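Local atomic coordinates of Peptide/nickel transport system substrate-binding protein (Listeria monocytogenes serotype 1/2a, PDB entry 5KZT), a protein that probably binds peptides outside the cell membrane as the OppA-type substrate-binding component of a peptide transport system, and holds a peptide in this crystal. Residues 450-455 against 483-488; 292-296 against 353-357; 336-340 against 474-478; 301-307 against 492-496; 296-302 against 389-394. One frame throughout, in Å; residues are numbered along the deposited sequence. Where two conformers were deposited one is given.

Contact 4 reaches the bound peptide: Y495 hydrogen-bonds one of its basic side chains. Contact 5 continues from it along the chain, sharing I301 and D302, with centres 11 Å apart; the two also meet where Q492 NE2 reaches A298 O at 2.9 Å. A296 then ties contact 5 to contact 2, whose centre is 10 Å farther on. Contact 2 touches contact 1 through R294 NH2 and D488 O, 2.8 Å apart and probably hydrogen-bonded. Contacts 1 and 3 both use helix 471-487, centres 15 Å apart, and contact 1 also packs L485 against P493 of contact 4.

Contact 1. Residues 450-455 against 483-488; sequences YSNKDY and ILLTDD
I483 meets the N-terminus of helix 453-459 through its CG2 branch, which lies 3.4 Å from N452 ND2 and also reaches Y455 CB, while its CD1 comes near D454 CB. L484 follows, fitted between two tyrosines. Its CD1 sits over one face of the Y455 ring, off toward the rim, in a CH-pi contact 4.3 Å from the centroid, and the same methyl is 3.6 Å from Y450 CE2. At the end of the segment D488 draws the two sides together through a single oxygen. OD2 accepts from N452 ND2 at 2.6 Å on its syn lone pair, and from Y450 OH at 2.8 Å on the anti side, so two donors grip it. With CG anti to the backbone N (chi1 180°), the N452 amide lies between its own helix start and D488. N452 is the N-cap of helix 453-459: its OD1 accepts from Y455 N at 3.0 Å and, weakly, from D454 N. The cap and the cross-segment bond thus fix the amide from both ends. Y455 OH continues to L436 O of helix 433-436; L484 also packs on L321, F439 and A490, and L485 on I491 and P493 of strand 491-503.

Contact 2. Residues 292-296 against 353-357; sequences NIRKA and KAWKA
The indole of W355 receives A296 CB at its edge, near the ring plane, and I293 CD1 obliquely, 4.0 Å from CE3. With CG anti to the backbone N, chi1 179° places the ring's CE3-CZ3 side by I293 CD1, and A296 CB closes to 3.7 Å on W355 CB. The other flat group, the N292 amide, lies alongside the second helix: ND2 is 3.7 Å from A357 CB, OD1 is near A354 CB, and N292 CB sits 3.3 Å from A354 O. This is a close, roughly antiparallel helix pair: segments 292-296 and 353-357, of helices 291-299 and 348-362, cross at -147° with their axes 7.5 Å apart. Small residues permit the approach. A354 points its methyl at the other backbone, 3.4 Å from N292 O, and the aliphatic stem of K295 lies against it through CD at 3.7 Å. Outside the pair, N292 ND2 donates to E361 OE1 and W355 NE1 to D395 O, while I367 of strand 367-374 packs on I293 and W355.

Contact 3. Residues 336-340 against 474-478; sequences YTKES and WDEMV
Y336 and W474 form an offset edge-to-face aromatic pair where the short helix 336-340 packs across helix 471-487: the tyrosine presents its edge to the indole face, ring planes at 86° and centroids 5.7 Å apart. CD2 of Y336 lies over the indole face, toward its rim, and Y336 CB packs on CH2. Farther out on the tyrosine, Y336 OH donates to M477 O at 2.7 Å, approaching from above the carbonyl plane, and CE2 lies 3.6 Å from V478 CA and close to V478 CG2. That carbonyl sits at the edge of the tyrosine ring, so the hydroxyl bond and the aromatic pair together fix the ring.

The indole is held in turn by E339. W474 NE1 donates to E339 OE1 at 2.7 Å along a nearly straight line (170°), in the indole plane and on the syn lone pair of the carboxylate. E339 is extended beyond CG, which carries its carboxylate out to the indole edge, and OE1 also touches V478 CG2. The carboxylate's other oxygen lies near D329, a like-charge neighbour that might raise the pKa of one of the two acids.

Beyond this shell, L436 of helix 433-436 packs on both Y336 and M477. S340 OG bonds to E481 and H343, and a water bridges the two helices, donating to S340 OG at 2.7 Å and to V478 O at 2.7 Å.

Contact 4. Residues 301-307 against 492-496; sequences IDKQSYT and QPLYQ
A classic beta bulge in strand 491-503, where L494 and Y495 both face F273, forms the strand side of this contact; helix 303-311 packs against it. In the conformer given, one of two deposited, L494 CD2 sits over one face of the Y306 ring, toward the rim, and reaches I301 CG2 at 3.9 Å and K303 CG at 4.1 Å. K303, extended beyond CG, runs along the strand backbone until NZ donates to P493 O at 2.8 Å; A318 O and L344 O also accept from NZ, so the buried ammonium is gripped by three carbonyls. Y306 and Y495 meet at CE2 and CD1, 3.5 Å apart, their planes 25° from parallel but slid so far that the rings barely overlap. T307 CG2 lies against Y495 CB at 3.9 Å. The Y495 hydroxyl hydrogen-bonds a basic side chain of the bound peptide, whereas Y306 OH bonds S382. D302 caps the helix, OD1 accepting from S305 N at 3.2 Å. I386 of helix 377-393 packs on I301 and Y306, M422 of strand 420-425 touches Y306 and L494, and P317 of strand 316-317 lies against K303 and T307.

Contact 5. Residues 296-302 against 389-394; sequences AIALAID and QLQKNL
Q389 sets CG anti to its carbonyl carbon (chi1 -69°) and then bends at chi2 (-82°), curling the amide back so that OE1 accepts from D302 N at 2.9 Å, nearly straight at 166° but from above the carbonyl plane. N393 also holds CG anti to its carbonyl carbon, and its ND2 donates to A300 O at 3.0 Å, the acceptor lying in the amide plane. Beside these bonds, L390 of helix 377-393 and L394 just past it pack onto residues 296-301. L390 CD2 touches I297 O at 3.4 Å, I301 CG1 at 3.7 Å and A300 CB at 3.9 Å, while CD1 touches I297 CG2, and the two side chains cross at about a right angle. L394 CD1 reaches I297 CD1 at 3.9 Å and A296 CB at 4.0 Å. L397 and F420, on strands 397-404 and 420-425, pack on I297 and L390. Two side-chain amides thus bond the backbone leading to the capping residue D302, satisfying the buried A300 carbonyl and the D302 N-H.

Contact 1. Residues 450-455 against 483-488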
# COMPACT_ATOMS: atom_id res chain seq x y z
N TYR A 450 14.69 -5.41 -12.34
CA TYR A 450 14.40 -6.81 -12.49
C TYR A 450 13.55 -6.95 -13.74
O TYR A 450 12.53 -6.28 -13.88
CB TYR A 450 13.64 -7.37 -11.29
CG TYR A 450 13.06 -8.75 -11.56
CD1 TYR A 450 13.88 -9.86 -11.70
CD2 TYR A 450 11.68 -8.92 -11.70
CE1 TYR A 450 13.35 -11.10 -11.95
CE2 TYR A 450 11.14 -10.17 -11.95
CZ TYR A 450 11.97 -11.25 -12.09
OH TYR A 450 11.42 -12.47 -12.35
N SER A 451 13.96 -7.85 -14.63
CA SER A 451 13.27 -8.07 -15.89
C SER A 451 13.35 -9.53 -16.25
O SER A 451 14.45 -10.05 -16.51
CB SER A 451 13.91 -7.24 -17.00
OG SER A 451 13.24 -7.40 -18.25
N ASN A 452 12.19 -10.19 -16.27
CA ASN A 452 12.06 -11.55 -16.79
C ASN A 452 10.87 -11.58 -17.76
O ASN A 452 9.73 -11.43 -17.33
CB ASN A 452 11.86 -12.53 -15.64
CG ASN A 452 11.72 -13.97 -16.12
OD1 ASN A 452 10.98 -14.23 -17.04
ND2 ASN A 452 12.46 -14.89 -15.51
N LYS A 453 11.14 -11.77 -19.06
CA LYS A 453 10.06 -11.73 -20.07
C LYS A 453 9.01 -12.82 -19.92
O LYS A 453 7.86 -12.61 -20.32
CB LYS A 453 10.62 -11.74 -21.50
CG LYS A 453 11.48 -10.54 -21.89
CD LYS A 453 10.96 -9.17 -21.45
CE LYS A 453 9.59 -8.78 -22.04
NZ LYS A 453 8.89 -7.67 -21.31
N ASP A 454 9.38 -13.96 -19.37
CA ASP A 454 8.41 -15.03 -19.12
C ASP A 454 7.43 -14.63 -18.01
O ASP A 454 6.23 -14.92 -18.09
CB ASP A 454 9.11 -16.34 -18.71
CG ASP A 454 10.01 -16.90 -19.81
OD1 ASP A 454 9.75 -16.62 -21.00
OD2 ASP A 454 10.98 -17.60 -19.46
N TYR A 455 7.95 -13.95 -17.00
CA TYR A 455 7.13 -13.39 -15.92
C TYR A 455 6.16 -12.36 -16.50
O TYR A 455 4.97 -12.49 -16.29
CB TYR A 455 8.01 -12.76 -14.84
CG TYR A 455 7.27 -12.33 -13.60
CD1 TYR A 455 6.92 -13.24 -12.62
CD2 TYR A 455 6.94 -10.98 -13.39
CE1 TYR A 455 6.26 -12.84 -11.46
CE2 TYR A 455 6.29 -10.57 -12.23
CZ TYR A 455 5.95 -11.51 -11.27
OH TYR A 455 5.28 -11.14 -10.11
N ILE A 483 8.65 -18.37 -10.69
CA ILE A 483 9.61 -17.65 -11.53
C ILE A 483 10.25 -16.51 -10.73
O ILE A 483 11.47 -16.36 -10.68
CB ILE A 483 8.93 -17.08 -12.81
CG1 ILE A 483 8.38 -18.21 -13.68
CG2 ILE A 483 9.94 -16.25 -13.61
CD1 ILE A 483 7.53 -17.74 -14.83
N LEU A 484 9.41 -15.72 -10.08
CA LEU A 484 9.87 -14.54 -9.33
C LEU A 484 10.82 -14.91 -8.18
O LEU A 484 11.86 -14.28 -8.00
CB LEU A 484 8.66 -13.78 -8.77
CG LEU A 484 8.91 -12.44 -8.10
CD1 LEU A 484 9.28 -11.40 -9.13
CD2 LEU A 484 7.69 -11.98 -7.30
N LEU A 485 10.44 -15.94 -7.43
CA LEU A 485 11.10 -16.28 -6.19
C LEU A 485 12.13 -17.39 -6.36
O LEU A 485 13.32 -17.12 -6.31
CB LEU A 485 10.05 -16.63 -5.11
CG LEU A 485 9.05 -15.50 -4.82
CD1 LEU A 485 8.05 -15.92 -3.75
CD2 LEU A 485 9.74 -14.19 -4.43
N THR A 486 11.68 -18.62 -6.59
CA THR A 486 12.58 -19.76 -6.69
C THR A 486 13.59 -19.61 -7.83
O THR A 486 14.78 -19.80 -7.62
CB THR A 486 11.79 -21.07 -6.81
OG1 THR A 486 11.04 -21.27 -5.61
CG2 THR A 486 12.73 -22.28 -7.03
N ASP A 487 13.11 -19.25 -9.02
CA ASP A 487 13.97 -19.20 -10.21
C ASP A 487 14.90 -17.97 -10.25
O ASP A 487 16.08 -18.11 -10.55
CB ASP A 487 13.13 -19.25 -11.51
CG ASP A 487 12.21 -20.48 -11.58
OD1 ASP A 487 12.37 -21.43 -10.75
OD2 ASP A 487 11.31 -20.49 -12.46
N ASP A 488 14.37 -16.77 -9.97
CA ASP A 488 15.11 -15.51 -10.16
C ASP A 488 15.57 -14.83 -8.87
O ASP A 488 16.44 -13.98 -8.91
CB ASP A 488 14.27 -14.51 -10.96
CG ASP A 488 14.07 -14.94 -12.41
OD1 ASP A 488 14.61 -15.97 -12.83
OD2 ASP A 488 13.35 -14.26 -13.17

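Contact 2. Residues 292-296 against 353-357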
# COMPACT_ATOMS: atom_id res chain seq x y z
N ASN A 292 23.40 -15.35 -7.65
CA ASN A 292 23.93 -16.07 -6.51
C ASN A 292 24.05 -15.18 -5.27
O ASN A 292 23.80 -15.65 -4.17
CB ASN A 292 25.28 -16.70 -6.82
CG ASN A 292 25.14 -18.08 -7.41
OD1 ASN A 292 24.33 -18.88 -6.96
ND2 ASN A 292 25.95 -18.36 -8.41
N ILE A 293 24.41 -13.91 -5.47
CA ILE A 293 24.51 -12.95 -4.37
C ILE A 293 23.12 -12.64 -3.78
O ILE A 293 22.99 -12.59 -2.55
CB ILE A 293 25.25 -11.67 -4.81
CG1 ILE A 293 26.69 -12.00 -5.27
CG2 ILE A 293 25.24 -10.60 -3.72
CD1 ILE A 293 27.56 -12.67 -4.23
N ARG A 294 22.10 -12.46 -4.64
CA ARG A 294 20.71 -12.30 -4.17
C ARG A 294 20.27 -13.50 -3.31
O ARG A 294 19.70 -13.33 -2.23
CB ARG A 294 19.73 -12.14 -5.35
CG ARG A 294 19.96 -10.87 -6.16
CD ARG A 294 18.76 -10.52 -7.00
NE ARG A 294 18.43 -11.52 -8.02
CZ ARG A 294 18.99 -11.63 -9.23
NH1 ARG A 294 20.00 -10.85 -9.62
NH2 ARG A 294 18.54 -12.57 -10.06
N LYS A 295 20.57 -14.70 -3.81
CA LYS A 295 20.22 -15.97 -3.15
C LYS A 295 20.91 -16.09 -1.79
O LYS A 295 20.31 -16.58 -0.84
CB LYS A 295 20.59 -17.17 -4.05
CG LYS A 295 20.16 -18.52 -3.48
CD LYS A 295 20.51 -19.68 -4.40
CE LYS A 295 19.57 -19.80 -5.59
NZ LYS A 295 18.20 -20.18 -5.16
N ALA A 296 22.17 -15.66 -1.73
CA ALA A 296 22.96 -15.73 -0.49
C ALA A 296 22.31 -14.90 0.62
O ALA A 296 22.07 -15.41 1.72
CB ALA A 296 24.37 -15.25 -0.73
N LYS A 353 26.60 -21.71 0.10
CA LYS A 353 26.89 -22.25 -1.24
C LYS A 353 26.73 -21.15 -2.32
O LYS A 353 27.64 -20.93 -3.12
CB LYS A 353 25.97 -23.45 -1.57
CG LYS A 353 26.25 -24.09 -2.92
CD LYS A 353 25.38 -25.29 -3.24
CE LYS A 353 26.03 -26.10 -4.37
NZ LYS A 353 25.06 -26.92 -5.14
N ALA A 354 25.59 -20.48 -2.32
CA ALA A 354 25.33 -19.37 -3.25
C ALA A 354 26.33 -18.23 -3.06
O ALA A 354 26.81 -17.65 -4.02
CB ALA A 354 23.90 -18.85 -3.09
N TRP A 355 26.63 -17.90 -1.80
CA TRP A 355 27.59 -16.84 -1.48
C TRP A 355 28.98 -17.12 -2.07
O TRP A 355 29.54 -16.26 -2.77
CB TRP A 355 27.66 -16.67 0.04
CG TRP A 355 28.61 -15.63 0.54
CD1 TRP A 355 29.68 -15.85 1.34
CD2 TRP A 355 28.53 -14.22 0.35
NE1 TRP A 355 30.30 -14.67 1.65
CE2 TRP A 355 29.61 -13.65 1.05
CE3 TRP A 355 27.64 -13.37 -0.33
CZ2 TRP A 355 29.86 -12.28 1.07
CZ3 TRP A 355 27.89 -12.01 -0.32
CH2 TRP A 355 28.99 -11.48 0.38
N LYS A 356 29.53 -18.30 -1.82
CA LYS A 356 30.87 -18.66 -2.36
C LYS A 356 30.90 -18.58 -3.90
O LYS A 356 31.85 -18.04 -4.49
CB LYS A 356 31.34 -20.04 -1.86
CG LYS A 356 31.62 -20.09 -0.35
CD LYS A 356 32.47 -21.28 0.11
CE LYS A 356 31.67 -22.51 0.50
NZ LYS A 356 30.89 -22.34 1.76
N ALA A 357 29.85 -19.09 -4.55
CA ALA A 357 29.76 -19.12 -6.02
C ALA A 357 29.62 -17.72 -6.62
O ALA A 357 30.26 -17.40 -7.62
CB ALA A 357 28.61 -20.00 -6.46

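Contact 3. Residues 336-340 against 474-478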
# COMPACT_ATOMS: atom_id res chain seq x y z
N TYR A 336 -4.12 -19.77 -2.71
CA TYR A 336 -2.99 -19.53 -3.64
C TYR A 336 -1.66 -20.03 -3.07
O TYR A 336 -0.92 -20.72 -3.78
CB TYR A 336 -2.86 -18.02 -3.91
CG TYR A 336 -1.74 -17.64 -4.85
CD1 TYR A 336 -0.43 -17.46 -4.38
CD2 TYR A 336 -1.98 -17.43 -6.22
CE1 TYR A 336 0.60 -17.10 -5.23
CE2 TYR A 336 -0.94 -17.05 -7.07
CZ TYR A 336 0.34 -16.89 -6.58
OH TYR A 336 1.38 -16.53 -7.42
N THR A 337 -1.37 -19.69 -1.81
CA THR A 337 -0.09 -20.07 -1.19
C THR A 337 0.13 -21.58 -1.04
O THR A 337 1.26 -22.05 -1.16
CB THR A 337 0.15 -19.42 0.19
OG1 THR A 337 -0.91 -19.77 1.09
CG2 THR A 337 0.22 -17.96 0.07
N LYS A 338 -0.94 -22.33 -0.79
CA LYS A 338 -0.86 -23.81 -0.74
C LYS A 338 -0.53 -24.38 -2.15
O LYS A 338 0.30 -25.29 -2.28
CB LYS A 338 -2.17 -24.38 -0.17
CG LYS A 338 -2.26 -25.90 -0.07
CD LYS A 338 -3.69 -26.37 0.22
CE LYS A 338 -3.78 -27.89 0.34
NZ LYS A 338 -3.37 -28.59 -0.91
N GLU A 339 -1.16 -23.84 -3.19
CA GLU A 339 -0.89 -24.26 -4.58
C GLU A 339 0.51 -23.85 -5.04
O GLU A 339 1.15 -24.58 -5.77
CB GLU A 339 -1.95 -23.72 -5.54
CG GLU A 339 -3.36 -24.18 -5.19
CD GLU A 339 -4.41 -23.73 -6.16
OE1 GLU A 339 -4.24 -22.68 -6.82
OE2 GLU A 339 -5.42 -24.43 -6.26
N SER A 340 0.96 -22.67 -4.64
CA SER A 340 2.30 -22.19 -5.00
C SER A 340 3.41 -22.94 -4.28
O SER A 340 4.51 -23.10 -4.82
CB SER A 340 2.43 -20.70 -4.69
OG SER A 340 3.55 -20.15 -5.35
N TRP A 474 -5.77 -17.85 -13.40
CA TRP A 474 -5.38 -18.22 -12.03
C TRP A 474 -4.17 -19.16 -12.04
O TRP A 474 -3.17 -18.87 -11.38
CB TRP A 474 -6.56 -18.87 -11.29
CG TRP A 474 -6.15 -19.37 -9.94
CD1 TRP A 474 -5.69 -20.62 -9.62
CD2 TRP A 474 -6.14 -18.61 -8.74
NE1 TRP A 474 -5.39 -20.68 -8.27
CE2 TRP A 474 -5.66 -19.46 -7.71
CE3 TRP A 474 -6.50 -17.30 -8.42
CZ2 TRP A 474 -5.56 -19.04 -6.38
CZ3 TRP A 474 -6.37 -16.87 -7.10
CH2 TRP A 474 -5.91 -17.74 -6.09
N ASP A 475 -4.25 -20.25 -12.81
CA ASP A 475 -3.16 -21.24 -12.85
C ASP A 475 -1.82 -20.61 -13.23
O ASP A 475 -0.78 -20.93 -12.65
CB ASP A 475 -3.48 -22.42 -13.78
CG ASP A 475 -4.70 -23.23 -13.33
OD1 ASP A 475 -5.14 -23.08 -12.17
OD2 ASP A 475 -5.23 -24.01 -14.14
N GLU A 476 -1.86 -19.69 -14.19
CA GLU A 476 -0.66 -18.99 -14.62
C GLU A 476 -0.11 -18.07 -13.54
O GLU A 476 1.09 -18.07 -13.32
CB GLU A 476 -0.93 -18.22 -15.92
CG GLU A 476 -1.23 -19.13 -17.10
CD GLU A 476 -0.01 -19.91 -17.59
OE1 GLU A 476 0.86 -19.30 -18.25
OE2 GLU A 476 0.07 -21.14 -17.35
N MET A 477 -0.98 -17.36 -12.83
CA MET A 477 -0.55 -16.54 -11.69
C MET A 477 0.17 -17.36 -10.62
O MET A 477 1.14 -16.90 -10.04
CB MET A 477 -1.73 -15.75 -11.09
CG MET A 477 -2.17 -14.58 -11.97
SD MET A 477 -3.32 -13.41 -11.23
CE MET A 477 -4.69 -14.50 -10.85
N VAL A 478 -0.30 -18.59 -10.37
CA VAL A 478 0.38 -19.50 -9.43
C VAL A 478 1.80 -19.75 -9.92
O VAL A 478 2.77 -19.60 -9.17
CB VAL A 478 -0.42 -20.82 -9.26
CG1 VAL A 478 0.36 -21.85 -8.44
CG2 VAL A 478 -1.78 -20.52 -8.63
O HOH W 1 4.40 -21.20 -7.72

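Contact 4. Residues 301-307 against 492-496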
# COMPACT_ATOMS: atom_id res chain seq x y z
N ILE A 301 18.69 -15.38 6.25
CA ILE A 301 17.93 -14.68 7.29
C ILE A 301 16.95 -15.64 7.97
O ILE A 301 16.00 -16.14 7.36
CB ILE A 301 17.21 -13.44 6.75
CG1 ILE A 301 18.24 -12.45 6.17
CG2 ILE A 301 16.40 -12.74 7.84
CD1 ILE A 301 17.66 -11.33 5.31
N ASP A 302 17.18 -15.88 9.26
CA ASP A 302 16.29 -16.71 10.06
C ASP A 302 14.96 -15.98 10.24
O ASP A 302 14.79 -15.19 11.17
CB ASP A 302 16.93 -17.03 11.42
CG ASP A 302 16.15 -18.08 12.20
OD1 ASP A 302 14.98 -18.36 11.87
OD2 ASP A 302 16.72 -18.65 13.15
N LYS A 303 14.01 -16.28 9.35
CA LYS A 303 12.72 -15.55 9.33
C LYS A 303 11.91 -15.81 10.60
O LYS A 303 11.25 -14.90 11.11
CB LYS A 303 11.86 -15.94 8.13
CG LYS A 303 12.57 -15.93 6.78
CD LYS A 303 11.60 -16.12 5.64
CE LYS A 303 12.35 -16.40 4.35
NZ LYS A 303 11.44 -16.43 3.17
N GLN A 304 11.97 -17.03 11.11
CA GLN A 304 11.22 -17.39 12.31
C GLN A 304 11.71 -16.57 13.49
O GLN A 304 10.91 -15.98 14.22
CB GLN A 304 11.32 -18.89 12.61
CG GLN A 304 10.40 -19.38 13.73
CD GLN A 304 8.95 -19.23 13.35
OE1 GLN A 304 8.51 -19.81 12.36
NE2 GLN A 304 8.20 -18.42 14.11
N SER A 305 13.04 -16.53 13.67
CA SER A 305 13.65 -15.79 14.76
C SER A 305 13.35 -14.31 14.64
O SER A 305 13.02 -13.66 15.64
CB SER A 305 15.16 -16.02 14.79
OG SER A 305 15.74 -15.31 15.85
N TYR A 306 13.44 -13.79 13.41
CA TYR A 306 13.07 -12.41 13.10
C TYR A 306 11.69 -12.07 13.69
O TYR A 306 11.57 -11.14 14.48
CB TYR A 306 13.07 -12.16 11.58
CG TYR A 306 12.74 -10.74 11.24
CD1 TYR A 306 13.74 -9.77 11.17
CD2 TYR A 306 11.43 -10.34 11.02
CE1 TYR A 306 13.45 -8.46 10.88
CE2 TYR A 306 11.13 -9.02 10.72
CZ TYR A 306 12.15 -8.08 10.65
OH TYR A 306 11.88 -6.77 10.36
N THR A 307 10.67 -12.83 13.32
CA THR A 307 9.31 -12.52 13.80
C THR A 307 9.17 -12.73 15.30
O THR A 307 8.48 -11.95 15.96
CB THR A 307 8.22 -13.34 13.09
OG1 THR A 307 8.43 -14.73 13.31
CG2 THR A 307 8.23 -13.07 11.62
N GLN A 492 12.92 -11.23 -1.65
CA GLN A 492 12.82 -12.27 -0.61
C GLN A 492 11.74 -11.90 0.40
O GLN A 492 11.97 -11.07 1.27
CB GLN A 492 14.17 -12.49 0.10
CG GLN A 492 14.15 -13.47 1.30
CD GLN A 492 13.62 -14.87 0.98
OE1 GLN A 492 12.62 -15.02 0.28
NE2 GLN A 492 14.29 -15.91 1.50
N PRO A 493 10.56 -12.53 0.29
CA PRO A 493 9.57 -12.41 1.36
C PRO A 493 10.17 -12.75 2.74
O PRO A 493 10.90 -13.73 2.88
CB PRO A 493 8.50 -13.39 0.95
CG PRO A 493 8.56 -13.35 -0.55
CD PRO A 493 10.02 -13.29 -0.85
N LEU A 494 9.85 -11.92 3.74
CA LEU A 494 10.38 -12.09 5.08
C LEU A 494 9.26 -12.43 6.04
O LEU A 494 9.35 -13.43 6.74
CB LEU A 494 11.11 -10.82 5.54
CG LEU A 494 12.58 -11.04 5.89
CD1 LEU A 494 13.33 -9.73 6.03
CD2 LEU A 494 12.70 -11.88 7.17
N TYR A 495 8.21 -11.60 6.07
CA TYR A 495 7.05 -11.85 6.94
C TYR A 495 5.72 -11.36 6.41
O TYR A 495 5.66 -10.46 5.57
CB TYR A 495 7.30 -11.26 8.34
CG TYR A 495 7.38 -9.74 8.46
CD1 TYR A 495 8.59 -9.06 8.34
CD2 TYR A 495 6.25 -8.98 8.76
CE1 TYR A 495 8.68 -7.69 8.50
CE2 TYR A 495 6.33 -7.61 8.92
CZ TYR A 495 7.53 -6.96 8.79
OH TYR A 495 7.60 -5.58 8.94
N GLN A 496 4.67 -11.99 6.92
CA GLN A 496 3.29 -11.60 6.66
C GLN A 496 2.89 -10.76 7.85
O GLN A 496 2.96 -11.23 9.00
CB GLN A 496 2.39 -12.82 6.57
CG GLN A 496 2.85 -13.88 5.59
CD GLN A 496 1.96 -15.10 5.61
OE1 GLN A 496 0.77 -14.99 5.29
NE2 GLN A 496 2.51 -16.25 6.03

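Contact 5. Residues 296-302 against 389-394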
# COMPACT_ATOMS: atom_id res chain seq x y z
N ALA A 296 22.17 -15.66 -1.73
CA ALA A 296 22.96 -15.73 -0.49
C ALA A 296 22.31 -14.90 0.62
O ALA A 296 22.07 -15.41 1.72
CB ALA A 296 24.37 -15.25 -0.73
N ILE A 297 22.01 -13.64 0.31
CA ILE A 297 21.34 -12.74 1.26
C ILE A 297 19.95 -13.32 1.63
O ILE A 297 19.59 -13.37 2.81
CB ILE A 297 21.17 -11.31 0.67
CG1 ILE A 297 22.53 -10.64 0.38
CG2 ILE A 297 20.30 -10.42 1.56
CD1 ILE A 297 23.44 -10.43 1.54
N ALA A 298 19.22 -13.78 0.61
CA ALA A 298 17.84 -14.23 0.80
C ALA A 298 17.73 -15.38 1.79
O ALA A 298 16.88 -15.36 2.68
CB ALA A 298 17.22 -14.66 -0.52
N LEU A 299 18.60 -16.38 1.61
CA LEU A 299 18.53 -17.61 2.37
C LEU A 299 19.24 -17.54 3.71
O LEU A 299 19.16 -18.50 4.48
CB LEU A 299 19.06 -18.77 1.54
CG LEU A 299 18.37 -19.06 0.21
CD1 LEU A 299 19.03 -20.27 -0.42
CD2 LEU A 299 16.88 -19.30 0.36
N ALA A 300 19.90 -16.43 4.02
CA ALA A 300 20.72 -16.32 5.22
C ALA A 300 19.99 -15.63 6.38
O ALA A 300 20.63 -15.35 7.40
CB ALA A 300 22.02 -15.59 4.90
N ILE A 301 18.69 -15.38 6.25
CA ILE A 301 17.93 -14.68 7.29
C ILE A 301 16.95 -15.64 7.97
O ILE A 301 16.00 -16.14 7.36
CB ILE A 301 17.21 -13.44 6.75
CG1 ILE A 301 18.24 -12.45 6.17
CG2 ILE A 301 16.40 -12.74 7.84
CD1 ILE A 301 17.66 -11.33 5.31
N ASP A 302 17.18 -15.88 9.26
CA ASP A 302 16.29 -16.71 10.06
C ASP A 302 14.96 -15.98 10.24
O ASP A 302 14.79 -15.19 11.17
CB ASP A 302 16.93 -17.03 11.42
CG ASP A 302 16.15 -18.08 12.20
OD1 ASP A 302 14.98 -18.36 11.87
OD2 ASP A 302 16.72 -18.65 13.15
N GLN A 389 22.38 -11.11 11.10
CA GLN A 389 22.16 -12.38 10.41
C GLN A 389 23.08 -12.54 9.20
O GLN A 389 23.80 -13.55 9.07
CB GLN A 389 20.71 -12.51 9.98
CG GLN A 389 19.73 -12.66 11.14
CD GLN A 389 19.64 -14.08 11.65
OE1 GLN A 389 19.46 -15.02 10.88
NE2 GLN A 389 19.76 -14.25 12.96
N LEU A 390 23.08 -11.53 8.36
CA LEU A 390 23.86 -11.58 7.14
C LEU A 390 25.37 -11.57 7.42
O LEU A 390 26.11 -12.36 6.83
CB LEU A 390 23.46 -10.44 6.21
CG LEU A 390 22.00 -10.43 5.77
CD1 LEU A 390 21.72 -9.17 4.97
CD2 LEU A 390 21.62 -11.69 4.99
N GLN A 391 25.83 -10.71 8.34
CA GLN A 391 27.27 -10.62 8.63
C GLN A 391 27.83 -11.89 9.27
O GLN A 391 28.89 -12.38 8.85
CB GLN A 391 27.61 -9.37 9.45
CG GLN A 391 27.43 -8.09 8.63
CD GLN A 391 27.78 -6.80 9.36
OE1 GLN A 391 27.87 -5.75 8.73
NE2 GLN A 391 27.96 -6.86 10.68
N LYS A 392 27.11 -12.47 10.23
CA LYS A 392 27.59 -13.69 10.87
C LYS A 392 27.60 -14.89 9.91
O LYS A 392 28.46 -15.74 10.02
CB LYS A 392 26.81 -14.02 12.15
CG LYS A 392 25.49 -14.75 11.93
CD LYS A 392 24.82 -15.13 13.24
CE LYS A 392 23.50 -15.82 12.97
NZ LYS A 392 22.66 -15.78 14.20
N ASN A 393 26.63 -14.95 9.00
CA ASN A 393 26.44 -16.11 8.11
C ASN A 393 27.27 -16.06 6.81
O ASN A 393 27.61 -17.11 6.27
CB ASN A 393 24.95 -16.31 7.76
CG ASN A 393 24.13 -16.85 8.94
OD1 ASN A 393 24.63 -17.58 9.77
ND2 ASN A 393 22.84 -16.51 8.98
N LEU A 394 27.59 -14.85 6.33
CA LEU A 394 28.24 -14.67 5.04
C LEU A 394 29.58 -13.93 5.18
O LEU A 394 29.64 -12.70 5.17
CB LEU A 394 27.30 -13.90 4.11
CG LEU A 394 25.93 -14.52 3.83
CD1 LEU A 394 25.22 -13.64 2.82
CD2 LEU A 394 26.04 -15.94 3.29